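Local coordinates for protein cortical-lytic enzyme (Bacillus cereus, PDB 4S3J) that acts as an N-acetylglucosaminidase that cleaves partially degraded spore cortex peptidoglycan during germination, at residues R388-K393 / P415-L420; I195-I200 / K238-S243. All coordinates share one frame; numbering follows the deposited sequence.

Contact 1 of 2, residues R388-K393 / P415-L420; sequences RSIQSK and PQNWRL
N417 meets I390 where the two segments bring their CA atoms nearest, 6.7 Å apart. Its CG lies anti to the backbone N (chi1 170°), which brings the amide up against I390. OD1 then stops 3.3 Å from I390 CG2, with I390 CD1 at 3.8 Å, so the carbonyl oxygen rests on both branches of the isoleucine, the two side chains crossing at about a right angle. This is van der Waals contact, with no hydrogen bond across the pair; OD1 has its polar partner elsewhere in the structure. The other amide atom, ND2, turns back onto its own helix and sits 3.3 Å above the plane of the W418 ring, over its centre. Three residues on from N417, L420 points at the first helix, and its CD2 lies 4.1 Å from Q391 OE1, again with the side chains nearly perpendicular. Q391 bends at chi2 (61°), and its NE2 bonds OD1 of N395 and of N424; N424 ND2 also bonds L420 O, tying Q391 to helix 415-424. All four touching residues are buried. L420 also packs on A387 and F394 of helix 387-400, and N417 on F394. I390 touches Q322 and N417 touches L324, both of barrel strand 318-330, while Q391 touches I5 of strand 3-7 and L420 touches I47 of strand 45-49, in the first LysM domain.

Contact 2 of 2, residues I195-I200 / K238-S243; sequences IQNKFI and KIRLPS
I200 and R240 meet as a methyl group against a flat cation: I200 CG2 lies 3.5 Å above the plane of the R240 guanidinium, displaced from its centre toward the rim. The nearest pairs bear this out, since CG2 is 3.7 Å from CZ and 3.6 Å from NH1 of R240. The isoleucine side chain runs at a slant to the arginine. With chi1 at -64°, I200 CG2 stands anti to the backbone N, and it and CB make the touch.

N197, one helical turn earlier, approaches the same group from a different direction. Its OD1 comes within 3.1 Å of R240 NH1, oblique to the guanidinium, and the amide and guanidinium planes are inclined by 35° while the side chains cross at about a right angle. The arginine is thus contacted by an aliphatic surface and a polar oxygen together. R240 reaches them because its chain is extended at chi2 and then bends at chi3 (63°). Its clear polar partner is T201 OG1, bonded to NH2, and that hydroxyl is also hydrogen-bonded to the N197 carbonyl, so T201 links the guanidinium to the backbone of helix 193-210.

The arginine is the last residue of helix 227-240, and L241 departs from helical angles, which makes this a contact at a helix end. It is plain packing, away from the annotated catalytic residue, between successive outer helices of the TIM barrel, 193-210 and 227-240, linked through strand 214-218. Around it, I200 is buried against F233, N236 and V237, and Q196 OE1 bonds N236 ND2 nearby. Elsewhere in the segments, I195 and F199 pack on helix 183-191, and K238 and L241 reach L247 of barrel strand 246-251.

Both contacts join helices on the outside of the family 18 glycosidase TIM barrel, but at separate places: their centres are 38 Å apart and their nearest atoms about 24 Å, so they do not meet. Contact 2 is complete in sequence before contact 1 begins. Contact 2 pairs helices 193-210 and 227-240, which precede and follow strand 214-218, just ahead of the probable proton donor E220. Contact 1 pairs helices 387-400 and 415-424, flanking strand 404-408. Contact 1, buried and 10 Å from the chain centre, lies where the barrel borders the first LysM domain, whereas contact 2, partly buried at 29 Å, packs two outer helices on a more peripheral part of the barrel.

Contact 1 of 2, residues R388-K393 / P415-L420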
# COMPACT_ATOMS: atom_id res chain seq x y z
N ARG A 388 3.19 -7.09 11.09
CA ARG A 388 3.17 -8.50 10.72
C ARG A 388 2.62 -8.69 9.31
O ARG A 388 3.23 -9.41 8.50
CB ARG A 388 2.34 -9.32 11.71
CG ARG A 388 2.97 -9.37 13.11
CD ARG A 388 2.03 -9.95 14.15
NE ARG A 388 0.87 -9.10 14.40
CZ ARG A 388 -0.00 -9.30 15.39
NH1 ARG A 388 0.16 -10.32 16.22
NH2 ARG A 388 -1.03 -8.47 15.54
N SER A 389 1.46 -8.09 9.03
CA SER A 389 0.81 -8.35 7.75
C SER A 389 1.55 -7.62 6.63
O SER A 389 1.67 -8.15 5.53
CB SER A 389 -0.74 -8.02 7.78
OG SER A 389 -1.24 -6.69 8.11
N ILE A 390 2.10 -6.45 6.90
CA ILE A 390 2.91 -5.77 5.87
C ILE A 390 4.17 -6.60 5.55
O ILE A 390 4.56 -6.73 4.39
CB ILE A 390 3.29 -4.33 6.28
CG1 ILE A 390 2.04 -3.44 6.25
CG2 ILE A 390 4.34 -3.74 5.36
CD1 ILE A 390 1.48 -3.19 4.82
N GLN A 391 4.81 -7.19 6.56
CA GLN A 391 5.94 -8.07 6.28
C GLN A 391 5.52 -9.27 5.42
O GLN A 391 6.24 -9.65 4.49
CB GLN A 391 6.60 -8.54 7.58
CG GLN A 391 7.89 -9.34 7.37
CD GLN A 391 8.98 -8.55 6.66
OE1 GLN A 391 9.50 -7.57 7.19
NE2 GLN A 391 9.30 -8.97 5.44
N SER A 392 4.34 -9.84 5.67
CA SER A 392 3.83 -10.91 4.82
C SER A 392 3.65 -10.45 3.39
O SER A 392 3.95 -11.19 2.45
CB SER A 392 2.52 -11.45 5.35
OG SER A 392 2.75 -12.04 6.63
N LYS A 393 3.16 -9.23 3.21
CA LYS A 393 2.98 -8.67 1.88
C LYS A 393 4.31 -8.41 1.17
O LYS A 393 4.45 -8.71 -0.02
CB LYS A 393 2.17 -7.38 1.96
CG LYS A 393 0.69 -7.60 2.28
CD LYS A 393 -0.04 -8.21 1.09
CE LYS A 393 -1.51 -8.52 1.38
NZ LYS A 393 -2.34 -7.33 1.70
N PRO A 415 4.04 4.03 11.34
CA PRO A 415 5.48 4.26 11.18
C PRO A 415 6.24 2.98 10.82
O PRO A 415 7.23 3.02 10.10
CB PRO A 415 5.95 4.77 12.55
CG PRO A 415 4.74 4.89 13.39
CD PRO A 415 3.55 4.32 12.70
N GLN A 416 5.77 1.85 11.32
CA GLN A 416 6.48 0.60 11.10
C GLN A 416 6.48 0.22 9.63
O GLN A 416 7.40 -0.43 9.16
CB GLN A 416 5.86 -0.52 11.92
CG GLN A 416 5.88 -0.27 13.40
CD GLN A 416 4.63 0.37 13.92
OE1 GLN A 416 3.82 0.94 13.18
NE2 GLN A 416 4.45 0.30 15.24
N ASN A 417 5.43 0.59 8.89
CA ASN A 417 5.41 0.27 7.47
C ASN A 417 6.61 0.87 6.73
O ASN A 417 7.27 0.19 5.92
CB ASN A 417 4.10 0.76 6.84
CG ASN A 417 4.12 0.66 5.34
OD1 ASN A 417 4.12 -0.45 4.79
ND2 ASN A 417 4.19 1.80 4.66
N TRP A 418 6.89 2.13 7.00
CA TRP A 418 7.92 2.84 6.26
C TRP A 418 9.32 2.37 6.67
O TRP A 418 10.17 2.15 5.82
CB TRP A 418 7.73 4.35 6.45
CG TRP A 418 6.35 4.74 5.99
CD1 TRP A 418 5.29 5.10 6.76
CD2 TRP A 418 5.87 4.75 4.63
NE1 TRP A 418 4.18 5.36 5.97
CE2 TRP A 418 4.52 5.14 4.66
CE3 TRP A 418 6.47 4.48 3.40
CZ2 TRP A 418 3.76 5.26 3.50
CZ3 TRP A 418 5.70 4.60 2.26
CH2 TRP A 418 4.37 4.99 2.32
N ARG A 419 9.51 2.11 7.96
CA ARG A 419 10.78 1.57 8.41
C ARG A 419 11.01 0.17 7.84
O ARG A 419 12.11 -0.15 7.42
CB ARG A 419 10.86 1.55 9.94
CG ARG A 419 12.15 0.89 10.45
CD ARG A 419 13.38 1.70 10.05
NE ARG A 419 14.62 1.09 10.51
CZ ARG A 419 15.17 1.30 11.71
NH1 ARG A 419 14.56 2.08 12.60
NH2 ARG A 419 16.30 0.69 12.03
N LEU A 420 9.99 -0.67 7.84
CA LEU A 420 10.15 -2.02 7.31
C LEU A 420 10.40 -2.00 5.80
O LEU A 420 11.10 -2.85 5.28
CB LEU A 420 8.94 -2.88 7.65
CG LEU A 420 8.86 -3.31 9.12
CD1 LEU A 420 7.50 -3.93 9.37
CD2 LEU A 420 9.98 -4.24 9.49

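Contact 2 of 2, residues I195-I200 / K238-S243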
# COMPACT_ATOMS: atom_id res chain seq x y z
N ILE A 195 -11.19 16.24 -29.68
CA ILE A 195 -11.07 16.45 -28.24
C ILE A 195 -9.90 15.67 -27.67
O ILE A 195 -9.14 16.20 -26.87
CB ILE A 195 -12.37 16.05 -27.52
CG1 ILE A 195 -13.49 17.03 -27.90
CG2 ILE A 195 -12.19 16.03 -26.01
CD1 ILE A 195 -14.85 16.60 -27.47
N GLN A 196 -9.74 14.42 -28.10
CA GLN A 196 -8.65 13.59 -27.56
C GLN A 196 -7.29 14.19 -27.91
O GLN A 196 -6.37 14.16 -27.11
CB GLN A 196 -8.76 12.15 -28.09
CG GLN A 196 -7.74 11.22 -27.48
CD GLN A 196 -7.86 9.80 -27.99
OE1 GLN A 196 -6.93 9.26 -28.59
NE2 GLN A 196 -8.99 9.17 -27.73
N ASN A 197 -7.16 14.77 -29.11
CA ASN A 197 -5.89 15.36 -29.50
C ASN A 197 -5.55 16.57 -28.62
O ASN A 197 -4.41 16.73 -28.18
CB ASN A 197 -5.93 15.78 -30.97
CG ASN A 197 -4.66 16.45 -31.42
OD1 ASN A 197 -3.59 15.86 -31.40
ND2 ASN A 197 -4.77 17.72 -31.82
N LYS A 198 -6.56 17.38 -28.35
CA LYS A 198 -6.41 18.54 -27.47
C LYS A 198 -6.08 18.09 -26.05
O LYS A 198 -5.24 18.68 -25.38
CB LYS A 198 -7.70 19.36 -27.45
CG LYS A 198 -7.67 20.56 -26.50
CD LYS A 198 -8.90 21.45 -26.66
CE LYS A 198 -8.96 22.52 -25.56
NZ LYS A 198 -10.33 23.09 -25.37
N PHE A 199 -6.76 17.03 -25.62
CA PHE A 199 -6.56 16.44 -24.29
C PHE A 199 -5.11 16.02 -24.10
O PHE A 199 -4.48 16.38 -23.09
CB PHE A 199 -7.53 15.26 -24.13
CG PHE A 199 -7.58 14.65 -22.74
CD1 PHE A 199 -7.80 15.45 -21.62
CD2 PHE A 199 -7.50 13.29 -22.57
CE1 PHE A 199 -7.88 14.90 -20.35
CE2 PHE A 199 -7.59 12.73 -21.30
CZ PHE A 199 -7.80 13.54 -20.20
N ILE A 200 -4.58 15.26 -25.04
CA ILE A 200 -3.21 14.76 -24.91
C ILE A 200 -2.23 15.94 -24.93
O ILE A 200 -1.27 15.97 -24.18
CB ILE A 200 -2.86 13.75 -26.03
CG1 ILE A 200 -3.74 12.51 -25.89
CG2 ILE A 200 -1.39 13.37 -25.97
CD1 ILE A 200 -3.62 11.52 -27.01
N LYS A 238 1.16 7.01 -25.31
CA LYS A 238 2.49 6.39 -25.22
C LYS A 238 3.38 6.83 -26.37
O LYS A 238 4.54 7.18 -26.18
CB LYS A 238 2.37 4.86 -25.21
CG LYS A 238 3.71 4.15 -25.11
CD LYS A 238 4.43 4.48 -23.84
CE LYS A 238 5.72 3.71 -23.75
NZ LYS A 238 6.55 4.28 -22.66
N ILE A 239 2.82 6.85 -27.57
CA ILE A 239 3.63 7.21 -28.72
C ILE A 239 4.07 8.67 -28.65
O ILE A 239 5.17 8.98 -29.06
CB ILE A 239 2.86 6.95 -30.04
CG1 ILE A 239 2.66 5.45 -30.26
CG2 ILE A 239 3.60 7.56 -31.23
CD1 ILE A 239 1.58 5.12 -31.30
N ARG A 240 3.26 9.54 -28.04
CA ARG A 240 3.61 10.95 -28.00
C ARG A 240 4.38 11.42 -26.78
O ARG A 240 4.82 12.56 -26.76
CB ARG A 240 2.34 11.81 -28.10
CG ARG A 240 1.72 11.83 -29.49
CD ARG A 240 0.40 12.61 -29.52
NE ARG A 240 0.58 14.03 -29.20
CZ ARG A 240 -0.42 14.91 -29.14
NH1 ARG A 240 -1.67 14.53 -29.40
NH2 ARG A 240 -0.17 16.18 -28.82
N LEU A 241 4.58 10.55 -25.79
CA LEU A 241 5.35 10.97 -24.62
C LEU A 241 6.82 11.06 -24.98
O LEU A 241 7.38 10.10 -25.49
CB LEU A 241 5.17 10.00 -23.44
CG LEU A 241 3.80 9.94 -22.78
CD1 LEU A 241 3.77 8.83 -21.75
CD2 LEU A 241 3.49 11.25 -22.13
N PRO A 242 7.46 12.21 -24.70
CA PRO A 242 8.90 12.36 -24.95
C PRO A 242 9.80 11.51 -24.05
O PRO A 242 9.37 10.90 -23.06
CB PRO A 242 9.15 13.85 -24.71
CG PRO A 242 8.01 14.32 -23.92
CD PRO A 242 6.85 13.48 -24.28
N SER A 243 11.07 11.44 -24.44
CA SER A 243 12.07 10.73 -23.67
C SER A 243 12.10 11.24 -22.23
O SER A 243 12.01 12.44 -21.96
CB SER A 243 13.45 10.87 -24.32
OG SER A 243 13.89 12.21 -24.32